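Afp3 (Serratia entomophila, PDB 6RBN) forms the contractile sheath, probably with related sheath subunits, that surrounds the inner tube of the anti-feeding prophage, a phage-tail-like injection system. Local coordinates at residues D[108-122]-D[266-280]. Sequence-based numbering, arbitrary orientation.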
loop_
_atom_site.group_PDB
_atom_site.type_symbol
_atom_site.label_atom_id
_atom_site.label_comp_id
_atom_site.label_asym_id
_atom_site.label_seq_id
_atom_site.Cartn_x
_atom_site.Cartn_y
_atom_site.Cartn_z
ATOM N N ASP D 108 26.435 -60.165 -60.666
ATOM C CA ASP D 108 25.585 -58.988 -60.664
ATOM C C ASP D 108 25.961 -58.083 -59.499
ATOM O O ASP D 108 26.044 -58.552 -58.351
ATOM C CB ASP D 108 24.113 -59.390 -60.574
ATOM C CG ASP D 108 23.188 -58.218 -60.761
ATOM O OD1 ASP D 108 23.012 -57.778 -61.915
ATOM O OD2 ASP D 108 22.649 -57.725 -59.751
ATOM N N PRO D 109 26.204 -56.795 -59.744
ATOM C CA PRO D 109 26.530 -55.879 -58.644
ATOM C C PRO D 109 25.294 -55.567 -57.814
ATOM O O PRO D 109 24.267 -55.135 -58.341
ATOM C CB PRO D 109 27.049 -54.632 -59.366
ATOM C CG PRO D 109 27.431 -55.118 -60.725
ATOM C CD PRO D 109 26.445 -56.178 -61.053
ATOM N N THR D 110 25.404 -55.790 -56.505
ATOM C CA THR D 110 24.273 -55.663 -55.595
ATOM C C THR D 110 24.516 -54.662 -54.474
ATOM O O THR D 110 23.657 -54.517 -53.596
ATOM C CB THR D 110 23.926 -57.025 -54.987
ATOM O OG1 THR D 110 25.063 -57.535 -54.283
ATOM C CG2 THR D 110 23.504 -58.019 -56.058
ATOM N N ALA D 111 25.657 -53.975 -54.468
ATOM C CA ALA D 111 25.938 -53.031 -53.395
ATOM C C ALA D 111 25.161 -51.733 -53.559
ATOM O O ALA D 111 24.766 -51.124 -52.560
ATOM C CB ALA D 111 27.435 -52.737 -53.328
ATOM N N SER D 112 24.929 -51.298 -54.794
ATOM C CA SER D 112 24.121 -50.109 -55.022
ATOM C C SER D 112 22.633 -50.380 -54.870
ATOM O O SER D 112 21.876 -49.453 -54.571
ATOM C CB SER D 112 24.398 -49.542 -56.412
ATOM O OG SER D 112 23.584 -48.415 -56.666
ATOM N N VAL D 113 22.200 -51.623 -55.079
ATOM C CA VAL D 113 20.801 -51.976 -54.873
ATOM C C VAL D 113 20.488 -52.029 -53.384
ATOM O O VAL D 113 19.392 -51.644 -52.956
ATOM C CB VAL D 113 20.498 -53.313 -55.583
ATOM C CG1 VAL D 113 19.055 -53.747 -55.382
ATOM C CG2 VAL D 113 20.811 -53.205 -57.063
ATOM N N ALA D 114 21.451 -52.461 -52.567
ATOM C CA ALA D 114 21.219 -52.601 -51.133
ATOM C C ALA D 114 21.103 -51.252 -50.435
ATOM O O ALA D 114 20.447 -51.157 -49.393
ATOM C CB ALA D 114 22.334 -53.432 -50.500
ATOM N N LEU D 115 21.716 -50.199 -50.981
ATOM C CA LEU D 115 21.540 -48.886 -50.372
ATOM C C LEU D 115 20.227 -48.230 -50.753
ATOM O O LEU D 115 19.705 -47.431 -49.971
ATOM C CB LEU D 115 22.676 -47.936 -50.733
ATOM C CG LEU D 115 23.973 -48.158 -49.979
ATOM C CD1 LEU D 115 24.935 -47.093 -50.381
ATOM C CD2 LEU D 115 23.709 -48.097 -48.499
ATOM N N ARG D 116 19.693 -48.517 -51.938
ATOM C CA ARG D 116 18.385 -47.975 -52.287
ATOM C C ARG D 116 17.299 -48.561 -51.394
ATOM O O ARG D 116 16.387 -47.847 -50.968
ATOM C CB ARG D 116 18.102 -48.212 -53.770
ATOM C CG ARG D 116 16.716 -47.798 -54.203
ATOM C CD ARG D 116 16.573 -47.688 -55.699
ATOM N NE ARG D 116 17.215 -46.474 -56.191
ATOM C CZ ARG D 116 17.368 -46.173 -57.475
ATOM N NH1 ARG D 116 17.961 -45.040 -57.821
ATOM N NH2 ARG D 116 16.928 -47.000 -58.412
ATOM N N LEU D 117 17.427 -49.829 -51.022
ATOM C CA LEU D 117 16.500 -50.401 -50.057
ATOM C C LEU D 117 16.751 -49.904 -48.642
ATOM O O LEU D 117 15.872 -50.046 -47.789
ATOM C CB LEU D 117 16.587 -51.916 -50.099
ATOM C CG LEU D 117 16.148 -52.488 -51.438
ATOM C CD1 LEU D 117 16.427 -53.950 -51.431
ATOM C CD2 LEU D 117 14.677 -52.219 -51.668
ATOM N N TYR D 118 17.925 -49.336 -48.372
ATOM C CA TYR D 118 18.169 -48.726 -47.070
ATOM C C TYR D 118 17.418 -47.410 -46.930
ATOM O O TYR D 118 16.789 -47.150 -45.899
ATOM C CB TYR D 118 19.668 -48.523 -46.851
ATOM C CG TYR D 118 19.992 -47.752 -45.595
ATOM C CD1 TYR D 118 19.827 -48.324 -44.344
ATOM C CD2 TYR D 118 20.468 -46.451 -45.664
ATOM C CE1 TYR D 118 20.123 -47.619 -43.198
ATOM C CE2 TYR D 118 20.763 -45.742 -44.526
ATOM C CZ TYR D 118 20.591 -46.329 -43.299
ATOM O OH TYR D 118 20.883 -45.623 -42.162
ATOM N N PHE D 119 17.472 -46.558 -47.955
ATOM C CA PHE D 119 16.833 -45.253 -47.841
ATOM C C PHE D 119 15.324 -45.347 -48.046
ATOM O O PHE D 119 14.581 -44.452 -47.627
ATOM C CB PHE D 119 17.452 -44.266 -48.827
ATOM C CG PHE D 119 18.868 -43.894 -48.509
ATOM C CD1 PHE D 119 19.150 -43.020 -47.477
ATOM C CD2 PHE D 119 19.913 -44.381 -49.265
ATOM C CE1 PHE D 119 20.448 -42.670 -47.185
ATOM C CE2 PHE D 119 21.215 -44.033 -48.979
ATOM C CZ PHE D 119 21.479 -43.176 -47.938
ATOM N N GLN D 120 14.848 -46.415 -48.693
ATOM C CA GLN D 120 13.406 -46.622 -48.795
ATOM C C GLN D 120 12.801 -47.066 -47.471
ATOM O O GLN D 120 11.599 -46.889 -47.253
ATOM C CB GLN D 120 13.076 -47.649 -49.876
ATOM C CG GLN D 120 13.241 -47.146 -51.291
ATOM C CD GLN D 120 12.958 -48.216 -52.323
ATOM O OE1 GLN D 120 12.638 -49.351 -51.982
ATOM N NE2 GLN D 120 13.096 -47.861 -53.594
ATOM N N ASN D 121 13.602 -47.649 -46.590
ATOM C CA ASN D 121 13.122 -48.163 -45.318
ATOM C C ASN D 121 13.463 -47.256 -44.145
ATOM O O ASN D 121 13.312 -47.676 -42.996
ATOM C CB ASN D 121 13.695 -49.556 -45.076
ATOM C CG ASN D 121 13.083 -50.594 -45.980
ATOM O OD1 ASN D 121 11.871 -50.650 -46.142
ATOM N ND2 ASN D 121 13.921 -51.408 -46.594
ATOM N N GLY D 122 13.904 -46.031 -44.402
ATOM C CA GLY D 122 14.371 -45.158 -43.344
ATOM C C GLY D 122 15.860 -44.902 -43.450
ATOM O O GLY D 122 16.673 -45.747 -43.074
ATOM N N LEU D 266 17.314 -60.977 -57.899
ATOM C CA LEU D 266 18.534 -61.077 -57.115
ATOM C C LEU D 266 18.204 -61.127 -55.630
ATOM O O LEU D 266 17.325 -60.408 -55.151
ATOM C CB LEU D 266 19.473 -59.911 -57.443
ATOM C CG LEU D 266 19.021 -58.453 -57.309
ATOM C CD1 LEU D 266 19.344 -57.853 -55.953
ATOM C CD2 LEU D 266 19.620 -57.609 -58.414
ATOM N N SER D 267 18.902 -62.000 -54.910
ATOM C CA SER D 267 18.650 -62.231 -53.494
ATOM C C SER D 267 19.658 -61.444 -52.669
ATOM O O SER D 267 20.869 -61.615 -52.835
ATOM C CB SER D 267 18.733 -63.719 -53.162
ATOM O OG SER D 267 20.054 -64.198 -53.323
ATOM N N LEU D 268 19.158 -60.593 -51.789
ATOM C CA LEU D 268 19.986 -59.771 -50.932
ATOM C C LEU D 268 19.944 -60.260 -49.494
ATOM O O LEU D 268 18.905 -60.744 -49.035
ATOM C CB LEU D 268 19.533 -58.309 -50.968
ATOM C CG LEU D 268 19.870 -57.580 -52.257
ATOM C CD1 LEU D 268 19.272 -56.197 -52.275
ATOM C CD2 LEU D 268 21.365 -57.503 -52.367
ATOM N N PRO D 269 21.053 -60.161 -48.770
ATOM C CA PRO D 269 21.007 -60.353 -47.328
ATOM C C PRO D 269 20.260 -59.208 -46.672
ATOM O O PRO D 269 20.383 -58.051 -47.099
ATOM C CB PRO D 269 22.487 -60.369 -46.929
ATOM C CG PRO D 269 23.161 -59.596 -47.980
ATOM C CD PRO D 269 22.417 -59.883 -49.243
ATOM N N PRO D 270 19.466 -59.483 -45.638
ATOM C CA PRO D 270 18.502 -58.492 -45.153
ATOM C C PRO D 270 19.083 -57.385 -44.286
ATOM O O PRO D 270 18.312 -56.545 -43.820
ATOM C CB PRO D 270 17.524 -59.355 -44.339
ATOM C CG PRO D 270 18.343 -60.476 -43.857
ATOM C CD PRO D 270 19.338 -60.770 -44.933
ATOM N N SER D 271 20.401 -57.330 -44.071
ATOM C CA SER D 271 20.966 -56.382 -43.111
ATOM C C SER D 271 20.880 -54.938 -43.582
ATOM O O SER D 271 20.854 -54.025 -42.751
ATOM C CB SER D 271 22.415 -56.734 -42.806
ATOM O OG SER D 271 22.492 -57.928 -42.063
ATOM N N ALA D 272 20.844 -54.705 -44.893
ATOM C CA ALA D 272 20.701 -53.341 -45.390
ATOM C C ALA D 272 19.289 -52.820 -45.162
ATOM O O ALA D 272 19.071 -51.609 -45.049
ATOM C CB ALA D 272 21.063 -53.280 -46.870
ATOM N N LEU D 273 18.311 -53.725 -45.099
ATOM C CA LEU D 273 16.934 -53.306 -44.874
ATOM C C LEU D 273 16.639 -53.157 -43.389
ATOM O O LEU D 273 15.894 -52.260 -42.986
ATOM C CB LEU D 273 15.964 -54.302 -45.510
ATOM C CG LEU D 273 15.702 -54.281 -47.018
ATOM C CD1 LEU D 273 16.821 -54.926 -47.817
ATOM C CD2 LEU D 273 14.379 -54.954 -47.315
ATOM N N ILE D 274 17.207 -54.038 -42.561
ATOM C CA ILE D 274 16.951 -53.987 -41.124
ATOM C C ILE D 274 17.660 -52.790 -40.498
ATOM O O ILE D 274 17.174 -52.193 -39.531
ATOM C CB ILE D 274 17.355 -55.323 -40.469
ATOM C CG1 ILE D 274 16.580 -56.473 -41.103
ATOM C CG2 ILE D 274 17.056 -55.335 -38.991
ATOM C CD1 ILE D 274 15.085 -56.356 -40.971
ATOM N N ALA D 275 18.797 -52.388 -41.072
ATOM C CA ALA D 275 19.446 -51.154 -40.640
ATOM C C ALA D 275 18.598 -49.937 -40.985
ATOM O O ALA D 275 18.683 -48.902 -40.316
ATOM C CB ALA D 275 20.830 -51.037 -41.272
ATOM N N GLY D 276 17.776 -50.044 -42.029
ATOM C CA GLY D 276 16.823 -48.991 -42.318
ATOM C C GLY D 276 15.687 -48.936 -41.316
ATOM O O GLY D 276 15.290 -47.857 -40.877
ATOM N N VAL D 277 15.156 -50.100 -40.925
ATOM C CA VAL D 277 13.962 -50.095 -40.085
ATOM C C VAL D 277 14.312 -49.832 -38.629
ATOM O O VAL D 277 13.418 -49.612 -37.805
ATOM C CB VAL D 277 13.170 -51.410 -40.230
ATOM C CG1 VAL D 277 12.880 -51.699 -41.687
ATOM C CG2 VAL D 277 13.877 -52.555 -39.545
ATOM N N TYR D 278 15.598 -49.870 -38.273
ATOM C CA TYR D 278 15.985 -49.391 -36.951
ATOM C C TYR D 278 15.857 -47.878 -36.873
ATOM O O TYR D 278 15.385 -47.336 -35.872
ATOM C CB TYR D 278 17.408 -49.808 -36.586
ATOM C CG TYR D 278 17.601 -51.254 -36.197
ATOM C CD1 TYR D 278 16.549 -52.155 -36.201
ATOM C CD2 TYR D 278 18.827 -51.691 -35.725
ATOM C CE1 TYR D 278 16.740 -53.470 -35.829
ATOM C CE2 TYR D 278 19.017 -52.992 -35.333
ATOM C CZ TYR D 278 17.971 -53.876 -35.384
ATOM O OH TYR D 278 18.158 -55.178 -34.997
ATOM N N GLY D 279 16.283 -47.179 -37.925
ATOM C CA GLY D 279 16.179 -45.731 -37.929
ATOM C C GLY D 279 14.747 -45.248 -38.039
ATOM O O GLY D 279 14.406 -44.169 -37.551
ATOM N N LYS D 280 13.890 -46.038 -38.685
ATOM C CA LYS D 280 12.476 -45.695 -38.754
ATOM C C LYS D 280 11.795 -45.896 -37.407
ATOM O O LYS D 280 10.961 -45.085 -36.997
ATOM C CB LYS D 280 11.789 -46.530 -39.830
ATOM C CG LYS D 280 10.341 -46.175 -40.060
ATOM C CD LYS D 280 9.688 -47.138 -41.026
ATOM C CE LYS D 280 10.133 -46.880 -42.445
ATOM N NZ LYS D 280 9.401 -47.751 -43.398
#
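L268 lays its two methyl branches against helix 111-120 near its start: CD1 reaches CD1 of L117 at 3.7 Å and also borders CG1 of V113, while CD2 lies beside CB of T110, the side chains of T110 and L268 running past each other in opposite directions. Two residues earlier on the same side of the strand, L266 turns CD1 to V113 and T110. This short strand pairs through its backbone with strand 211-213, so the start of helix 111-120 packs against what is, within this chain, an edge strand of a small antiparallel sheet.

Beyond the two prolines, helix 271-280 runs nearly alongside helix 111-120, the axes 7.7 Å apart and only 20° from parallel. Small residues permit this approach: CB of A114 meets CB of A272 at 3.8 Å, and G276, with no side chain, lets its CA come within 4.7 Å of CA of G122. CD1 of L117 touches both L268 and L273, lying 3.8 Å from CD1 of L273. With CG anti to its backbone N (chi1 173°), Y118 carries its ring along the second helix; the ring edge faces the carbonyl O of A272, and CE1 lies 4.0 Å from CB of A275. F32 of strand 31-34 packs edge-to-face with this ring and also touches A272 and A275.

ND2 of N121 lies beside CG of L273, the side chains crossing obliquely, whereas OD1 accepts a hydrogen bond from the backbone N of N297. The side chain of K280, bent at chi3, brings CE near the carbonyl O of N121. Leucine, valine and alanine contacts thus make up much of the interface beside N121, and cohesion probably rests chiefly on shape and apolar burial, with OD1 of N121 bonded elsewhere.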